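Local coordinates for protein DegQ (Legionella pneumophila, PDB 4YO1) that probably cleaves proteins in the periplasm as an HtrA-family serine endopeptidase, this chain holding its trypsin-like protease module and first PDZ domain, at residues P24-A29 and V152-P157; M272-D277 and G300-Q305. The protein carries 1 engineered substitution. All blocks are in the same frame, centred on the assembly; numbering follows the deposited sequence.

Interaction 1 of 2, residues P24-A29 and V152-P157; sequences PVLKNA and VAIGNP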
ATOM      1  N   PRO A  24      -0.465 -13.445  15.412  1.00 62.44           N
ATOM      2  CA  PRO A  24       0.262 -13.992  16.564  1.00 63.63           C
ATOM      3  C   PRO A  24       1.255 -12.998  17.149  1.00 61.30           C
ATOM      4  O   PRO A  24       1.362 -12.805  18.360  1.00 62.64           O
ATOM      5  CB  PRO A  24       1.051 -15.151  15.948  1.00 63.71           C
ATOM      6  CG  PRO A  24       0.233 -15.599  14.838  1.00 65.17           C
ATOM      7  CD  PRO A  24      -0.423 -14.379  14.270  1.00 63.47           C
ATOM      8  N   VAL A  25       1.976 -12.348  16.258  1.00 58.26           N
ATOM      9  CA  VAL A  25       3.106 -11.558  16.665  1.00 56.81           C
ATOM     10  C   VAL A  25       2.700 -10.123  16.975  1.00 56.07           C
ATOM     11  O   VAL A  25       3.413  -9.403  17.673  1.00 56.42           O
ATOM     12  CB  VAL A  25       4.181 -11.617  15.588  1.00 56.82           C
ATOM     13  CG1 VAL A  25       5.358 -10.690  15.919  1.00 53.03           C
ATOM     14  CG2 VAL A  25       4.624 -13.041  15.392  1.00 57.69           C
ATOM     15  N   LEU A  26       1.548  -9.710  16.462  1.00 54.40           N
ATOM     16  CA  LEU A  26       1.052  -8.376  16.752  1.00 52.38           C
ATOM     17  C   LEU A  26       0.364  -8.371  18.103  1.00 53.47           C
ATOM     18  O   LEU A  26       0.329  -7.355  18.799  1.00 50.55           O
ATOM     19  CB  LEU A  26       0.096  -7.915  15.660  1.00 53.02           C
ATOM     20  CG  LEU A  26       0.750  -7.634  14.305  1.00 52.07           C
ATOM     21  CD1 LEU A  26      -0.180  -6.829  13.422  1.00 51.27           C
ATOM     22  CD2 LEU A  26       2.097  -6.930  14.478  1.00 49.94           C
ATOM     23  N   LYS A  27      -0.184  -9.528  18.461  1.00 58.63           N
ATOM     24  CA  LYS A  27      -0.788  -9.733  19.774  1.00 61.11           C
ATOM     25  C   LYS A  27       0.239  -9.408  20.839  1.00 57.43           C
ATOM     26  O   LYS A  27      -0.038  -8.714  21.811  1.00 56.23           O
ATOM     27  CB  LYS A  27      -1.251 -11.186  19.923  1.00 65.63           C
ATOM     28  CG  LYS A  27      -2.736 -11.344  20.201  1.00 69.62           C
ATOM     29  CD  LYS A  27      -3.222 -12.722  19.780  1.00 74.77           C
ATOM     30  CE  LYS A  27      -4.682 -12.930  20.147  1.00 80.06           C
ATOM     31  NZ  LYS A  27      -5.199 -14.246  19.670  1.00 84.55           N
ATOM     32  N   ASN A  28       1.446  -9.899  20.620  1.00 55.85           N
ATOM     33  CA  ASN A  28       2.528  -9.692  21.554  1.00 56.62           C
ATOM     34  C   ASN A  28       3.060  -8.257  21.570  1.00 54.39           C
ATOM     35  O   ASN A  28       3.426  -7.735  22.617  1.00 54.34           O
ATOM     36  CB  ASN A  28       3.635 -10.687  21.241  1.00 58.08           C
ATOM     37  CG  ASN A  28       3.106 -12.106  21.090  1.00 61.73           C
ATOM     38  OD1 ASN A  28       3.519 -12.847  20.195  1.00 62.45           O
ATOM     39  ND2 ASN A  28       2.180 -12.487  21.966  1.00 63.92           N
ATOM     40  N   ALA A  29       3.098  -7.619  20.410  1.00 53.11           N
ATOM     41  CA  ALA A  29       3.529  -6.231  20.329  1.00 50.71           C
ATOM     42  C   ALA A  29       2.536  -5.282  20.989  1.00 52.74           C
ATOM     43  O   ALA A  29       2.940  -4.418  21.758  1.00 52.48           O
ATOM     44  CB  ALA A  29       3.748  -5.836  18.893  1.00 48.59           C
ATOM     45  N   VAL A 152       5.629  -3.673   9.839  1.00 38.07           N
ATOM     46  CA  VAL A 152       4.296  -3.241  10.238  1.00 40.18           C
ATOM     47  C   VAL A 152       4.317  -2.032  11.168  1.00 38.85           C
ATOM     48  O   VAL A 152       4.995  -2.032  12.195  1.00 37.75           O
ATOM     49  CB  VAL A 152       3.495  -4.388  10.871  1.00 44.50           C
ATOM     50  CG1 VAL A 152       2.364  -3.847  11.769  1.00 46.40           C
ATOM     51  CG2 VAL A 152       2.933  -5.300   9.788  1.00 45.98           C
ATOM     52  N   ALA A 153       3.559  -1.008  10.796  1.00 39.26           N
ATOM     53  CA  ALA A 153       3.488   0.221  11.569  1.00 41.23           C
ATOM     54  C   ALA A 153       2.262   0.225  12.465  1.00 43.96           C
ATOM     55  O   ALA A 153       1.142   0.372  11.995  1.00 45.74           O
ATOM     56  CB  ALA A 153       3.450   1.413  10.637  1.00 42.59           C
ATOM     57  N   ILE A 154       2.479   0.076  13.765  1.00 47.03           N
ATOM     58  CA  ILE A 154       1.380   0.021  14.730  1.00 50.41           C
ATOM     59  C   ILE A 154       1.218   1.336  15.479  1.00 53.35           C
ATOM     60  O   ILE A 154       2.185   2.080  15.669  1.00 53.49           O
ATOM     61  CB  ILE A 154       1.607  -1.058  15.792  1.00 50.73           C
ATOM     62  CG1 ILE A 154       2.213  -2.307  15.176  1.00 49.88           C
ATOM     63  CG2 ILE A 154       0.303  -1.388  16.507  1.00 53.07           C
ATOM     64  CD1 ILE A 154       2.728  -3.244  16.238  1.00 51.36           C
ATOM     65  N   GLY A 155      -0.005   1.608  15.915  1.00 56.57           N
ATOM     66  CA  GLY A 155      -0.263   2.763  16.743  1.00 60.81           C
ATOM     67  C   GLY A 155      -1.509   2.588  17.584  1.00 66.85           C
ATOM     68  O   GLY A 155      -2.115   1.520  17.610  1.00 67.53           O
ATOM     69  N   ASN A 156      -1.887   3.652  18.280  1.00 72.37           N
ATOM     70  CA  ASN A 156      -3.066   3.643  19.124  1.00 77.72           C
ATOM     71  C   ASN A 156      -3.692   5.031  19.119  1.00 83.26           C
ATOM     72  O   ASN A 156      -3.553   5.771  20.082  1.00 83.62           O
ATOM     73  CB  ASN A 156      -2.679   3.225  20.544  1.00 78.92           C
ATOM     74  CG  ASN A 156      -3.878   3.019  21.444  1.00 82.11           C
ATOM     75  OD1 ASN A 156      -5.020   3.035  20.992  1.00 83.93           O
ATOM     76  ND2 ASN A 156      -3.620   2.804  22.727  1.00 83.34           N
ATOM     77  N   PRO A 157      -4.375   5.393  18.022  1.00 86.01           N
ATOM     78  CA  PRO A 157      -4.931   6.746  17.905  1.00 91.22           C
ATOM     79  C   PRO A 157      -6.213   6.919  18.716  1.00 96.91           C
ATOM     80  O   PRO A 157      -6.602   8.041  19.027  1.00 98.68           O
ATOM     81  CB  PRO A 157      -5.221   6.869  16.410  1.00 88.96           C
ATOM     82  CG  PRO A 157      -5.485   5.471  15.970  1.00 87.41           C
ATOM     83  CD  PRO A 157      -4.650   4.572  16.828  1.00 85.80           C
TER
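A29 N, at 3.3 Å from V25 O, makes the i to i-4 backbone bond that seats A29 in the N-terminal helix, and from there its methyl CB meets I154 CD1 at 3.8 Å. The helix, 23-29, lies against strand 150-155, the first strand of the second β-barrel in this chymotrypsin-like fold. The short axes pass 10.8 Å apart at 39°; the side chains that bridge this gap are all apolar.

V152 and I154, two apart along the strand, present their side chains on the face turned to the helix. I154 CG1 stands anti to the carbonyl carbon (chi1 -39°) and the chain then runs on extended, which carries CD1 out to the helix, where it touches both A29 and L26. L26 crosses I154 at a slant but meets V152 end on, its CD2 serving both.

L26 and V152 both also touch A169 of strand 168-176. V152 touches L22, just before the helix, and I154 touches M30, just after it. Backbone bonds of V152 with V207 and of I154 with A205 hold the strand within the barrel. The helix also faces a second subunit: L26 packs on its G148, and K27 NZ forms a salt bridge with its E146. L26 CD2 is shared by the two strand residues, 4.1 Å from V152 CG1 and 4.1 Å from I154 CD1.

Interaction 2 of 2, residues M272-D277 and G300-Q305; sequences MGYAED and GDVIVQ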
ATOM      1  N   MET A 272      35.275  12.528  37.336  1.00 74.66           N
ATOM      2  CA  MET A 272      36.231  11.967  36.383  1.00 72.46           C
ATOM      3  C   MET A 272      37.670  12.344  36.712  1.00 74.38           C
ATOM      4  O   MET A 272      38.539  12.291  35.847  1.00 75.41           O
ATOM      5  CB  MET A 272      35.908  12.429  34.965  1.00 70.09           C
ATOM      6  CG  MET A 272      34.562  11.969  34.451  1.00 68.53           C
ATOM      7  SD  MET A 272      34.044  12.914  33.000  1.00 68.73           S
ATOM      8  CE  MET A 272      35.178  12.335  31.748  1.00 52.85           C
ATOM      9  N   GLY A 273      37.911  12.743  37.958  1.00 75.41           N
ATOM     10  CA  GLY A 273      39.258  13.000  38.438  1.00 76.48           C
ATOM     11  C   GLY A 273      39.802  14.378  38.117  1.00 76.63           C
ATOM     12  O   GLY A 273      40.907  14.737  38.549  1.00 78.32           O
ATOM     13  N   TYR A 274      39.034  15.157  37.359  1.00 74.59           N
ATOM     14  CA  TYR A 274      39.437  16.519  37.019  1.00 74.19           C
ATOM     15  C   TYR A 274      39.162  17.495  38.167  1.00 75.15           C
ATOM     16  O   TYR A 274      38.605  17.116  39.200  1.00 75.17           O
ATOM     17  CB  TYR A 274      38.730  16.989  35.748  1.00 70.87           C
ATOM     18  CG  TYR A 274      39.214  16.313  34.484  1.00 68.44           C
ATOM     19  CD1 TYR A 274      40.381  16.728  33.848  1.00 69.14           C
ATOM     20  CD2 TYR A 274      38.507  15.261  33.926  1.00 65.74           C
ATOM     21  CE1 TYR A 274      40.826  16.111  32.693  1.00 68.19           C
ATOM     22  CE2 TYR A 274      38.943  14.637  32.770  1.00 64.87           C
ATOM     23  CZ  TYR A 274      40.101  15.062  32.157  1.00 66.19           C
ATOM     24  OH  TYR A 274      40.533  14.438  31.005  1.00 65.58           O
ATOM     25  N   ALA A 275      39.563  18.751  37.984  1.00 75.40           N
ATOM     26  CA  ALA A 275      39.311  19.780  38.986  1.00 75.98           C
ATOM     27  C   ALA A 275      37.888  20.304  38.874  1.00 75.13           C
ATOM     28  O   ALA A 275      37.256  20.180  37.827  1.00 74.26           O
ATOM     29  CB  ALA A 275      40.300  20.917  38.832  1.00 77.68           C
ATOM     30  N   GLU A 276      37.384  20.890  39.955  1.00 75.81           N
ATOM     31  CA  GLU A 276      36.070  21.522  39.919  1.00 75.41           C
ATOM     32  C   GLU A 276      36.073  22.647  38.887  1.00 74.36           C
ATOM     33  O   GLU A 276      35.109  22.818  38.151  1.00 72.15           O
ATOM     34  CB  GLU A 276      35.664  22.044  41.307  1.00 78.90           C
ATOM     35  CG  GLU A 276      34.948  21.019  42.191  1.00 79.67           C
ATOM     36  CD  GLU A 276      34.507  21.572  43.551  1.00 82.78           C
ATOM     37  OE1 GLU A 276      34.633  22.793  43.801  1.00 84.07           O
ATOM     38  OE2 GLU A 276      34.024  20.769  44.379  1.00 83.87           O
ATOM     39  N   ASP A 277      37.185  23.378  38.815  1.00 76.85           N
ATOM     40  CA  ASP A 277      37.309  24.543  37.937  1.00 76.07           C
ATOM     41  C   ASP A 277      37.573  24.205  36.459  1.00 73.36           C
ATOM     42  O   ASP A 277      37.754  25.099  35.637  1.00 74.95           O
ATOM     43  CB  ASP A 277      38.361  25.537  38.483  1.00 79.57           C
ATOM     44  CG  ASP A 277      39.778  24.945  38.562  1.00 81.30           C
ATOM     45  OD1 ASP A 277      40.208  24.248  37.614  1.00 80.58           O
ATOM     46  OD2 ASP A 277      40.477  25.196  39.572  1.00 83.45           O
ATOM     47  N   GLY A 300      34.086   9.909  26.709  1.00 58.02           N
ATOM     48  CA  GLY A 300      34.700  10.234  27.982  1.00 56.59           C
ATOM     49  C   GLY A 300      35.805  11.262  27.821  1.00 57.44           C
ATOM     50  O   GLY A 300      36.374  11.732  28.811  1.00 53.06           O
ATOM     51  N   ASP A 301      36.125  11.606  26.576  1.00 57.01           N
ATOM     52  CA  ASP A 301      37.059  12.693  26.315  1.00 59.32           C
ATOM     53  C   ASP A 301      36.421  14.060  26.567  1.00 58.85           C
ATOM     54  O   ASP A 301      35.214  14.169  26.807  1.00 56.97           O
ATOM     55  CB  ASP A 301      37.601  12.614  24.889  1.00 61.81           C
ATOM     56  CG  ASP A 301      38.473  11.396  24.668  1.00 65.33           C
ATOM     57  OD1 ASP A 301      38.695  10.642  25.641  1.00 66.07           O
ATOM     58  OD2 ASP A 301      38.941  11.194  23.523  1.00 66.64           O
ATOM     59  N   VAL A 302      37.244  15.101  26.523  1.00 55.16           N
ATOM     60  CA  VAL A 302      36.792  16.450  26.812  1.00 57.64           C
ATOM     61  C   VAL A 302      37.413  17.431  25.837  1.00 59.32           C
ATOM     62  O   VAL A 302      38.622  17.648  25.851  1.00 58.16           O
ATOM     63  CB  VAL A 302      37.182  16.873  28.238  1.00 59.44           C
ATOM     64  CG1 VAL A 302      36.795  18.321  28.490  1.00 61.10           C
ATOM     65  CG2 VAL A 302      36.532  15.959  29.262  1.00 55.31           C
ATOM     66  N   ILE A 303      36.584  18.027  24.988  1.00 59.51           N
ATOM     67  CA  ILE A 303      37.069  19.049  24.070  1.00 61.57           C
ATOM     68  C   ILE A 303      37.199  20.393  24.770  1.00 62.29           C
ATOM     69  O   ILE A 303      36.301  20.818  25.490  1.00 59.52           O
ATOM     70  CB  ILE A 303      36.159  19.199  22.844  1.00 60.20           C
ATOM     71  CG1 ILE A 303      36.136  17.901  22.038  1.00 58.82           C
ATOM     72  CG2 ILE A 303      36.629  20.344  21.958  1.00 61.45           C
ATOM     73  CD1 ILE A 303      34.905  17.088  22.268  1.00 56.41           C
ATOM     74  N   VAL A 304      38.331  21.052  24.566  1.00 65.90           N
ATOM     75  CA  VAL A 304      38.555  22.356  25.160  1.00 69.42           C
ATOM     76  C   VAL A 304      38.792  23.391  24.065  1.00 70.38           C
ATOM     77  O   VAL A 304      38.635  24.591  24.287  1.00 71.15           O
ATOM     78  CB  VAL A 304      39.742  22.318  26.135  1.00 72.48           C
ATOM     79  CG1 VAL A 304      39.871  23.647  26.884  1.00 74.68           C
ATOM     80  CG2 VAL A 304      39.573  21.168  27.118  1.00 71.02           C
ATOM     81  N   GLN A 305      39.158  22.917  22.878  1.00 70.26           N
ATOM     82  CA  GLN A 305      39.397  23.810  21.759  1.00 72.70           C
ATOM     83  C   GLN A 305      39.171  23.103  20.430  1.00 73.72           C
ATOM     84  O   GLN A 305      39.662  21.997  20.213  1.00 73.60           O
ATOM     85  CB  GLN A 305      40.822  24.363  21.826  1.00 75.54           C
ATOM     86  CG  GLN A 305      41.037  25.653  21.039  1.00 77.34           C
ATOM     87  CD  GLN A 305      42.477  26.142  21.089  1.00 79.52           C
ATOM     88  OE1 GLN A 305      43.028  26.388  22.161  1.00 80.16           O
ATOM     89  NE2 GLN A 305      43.094  26.275  19.921  1.00 80.75           N
TER
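M272 and Y274 reach from the loop after helix 266-269 toward the start of strand 302-306, the methionine to a backbone carbonyl and the tyrosine to a valine methyl. The domain is probably of the circularly permuted PDZ type found in DegP-like proteases. M272 CG is placed anti to its carbonyl carbon (chi1 -63°), and a bend at chi3 of 70° then turns the terminal methyl inward, leaving CE 3.2 Å from G300 O; at this resolution the closeness of that approach carries little weight. G300 has a positive phi of 89° and offers only backbone here. Two residues further along, the Y274 ring comes obliquely up to V302, with CE2 4.5 Å from V302 CG2, a loose apolar touch.

The second shell comes from the same PDZ domain. The Y274 hydroxyl OH donates a hydrogen bond to L335 O, on strand 329-336, while its ring stacks with that of F278, which also packs on V302 and V304. M272 leans on L282 of strand 281-286 as well, so the loop's two side chains reach strands 281-286 and 329-336, both of which pair with 302-306.

Further out, the turn into strand 302-306 is pinned from its other side. D301, whose side chain sets off away from the loop, directs OD2 to R336 NH2 in a salt bridge and to K298 N in a hydrogen bond, and the backbones of G300 and D301 pair with V283. The Y274–V302 touch is apolar and the methyl of M272 meets a carbonyl oxygen across the contact, so neither gives much direction; the pose of the tyrosine is probably set mainly by its OH bond to L335 O and its stack with F278.

How the interactions relate
Interaction 1 belongs to the protease module and interaction 2 to the PDZ domain; they follow one another along the chain, on opposite sides of its centre. Their centres are 45 Å apart and their nearest atoms about 35 Å. Interaction 1 is the one near the predicted active site: the I154 side chain is about 6 Å from that of N201, a predicted substrate-binding residue, and about 11 Å from that of A202, the engineered alanine at a predicted charge-relay position. Interaction 2 lies away from those sites. Cadmium ions occur near both, about 9 Å from the L26 side chain and about 7 Å from G300.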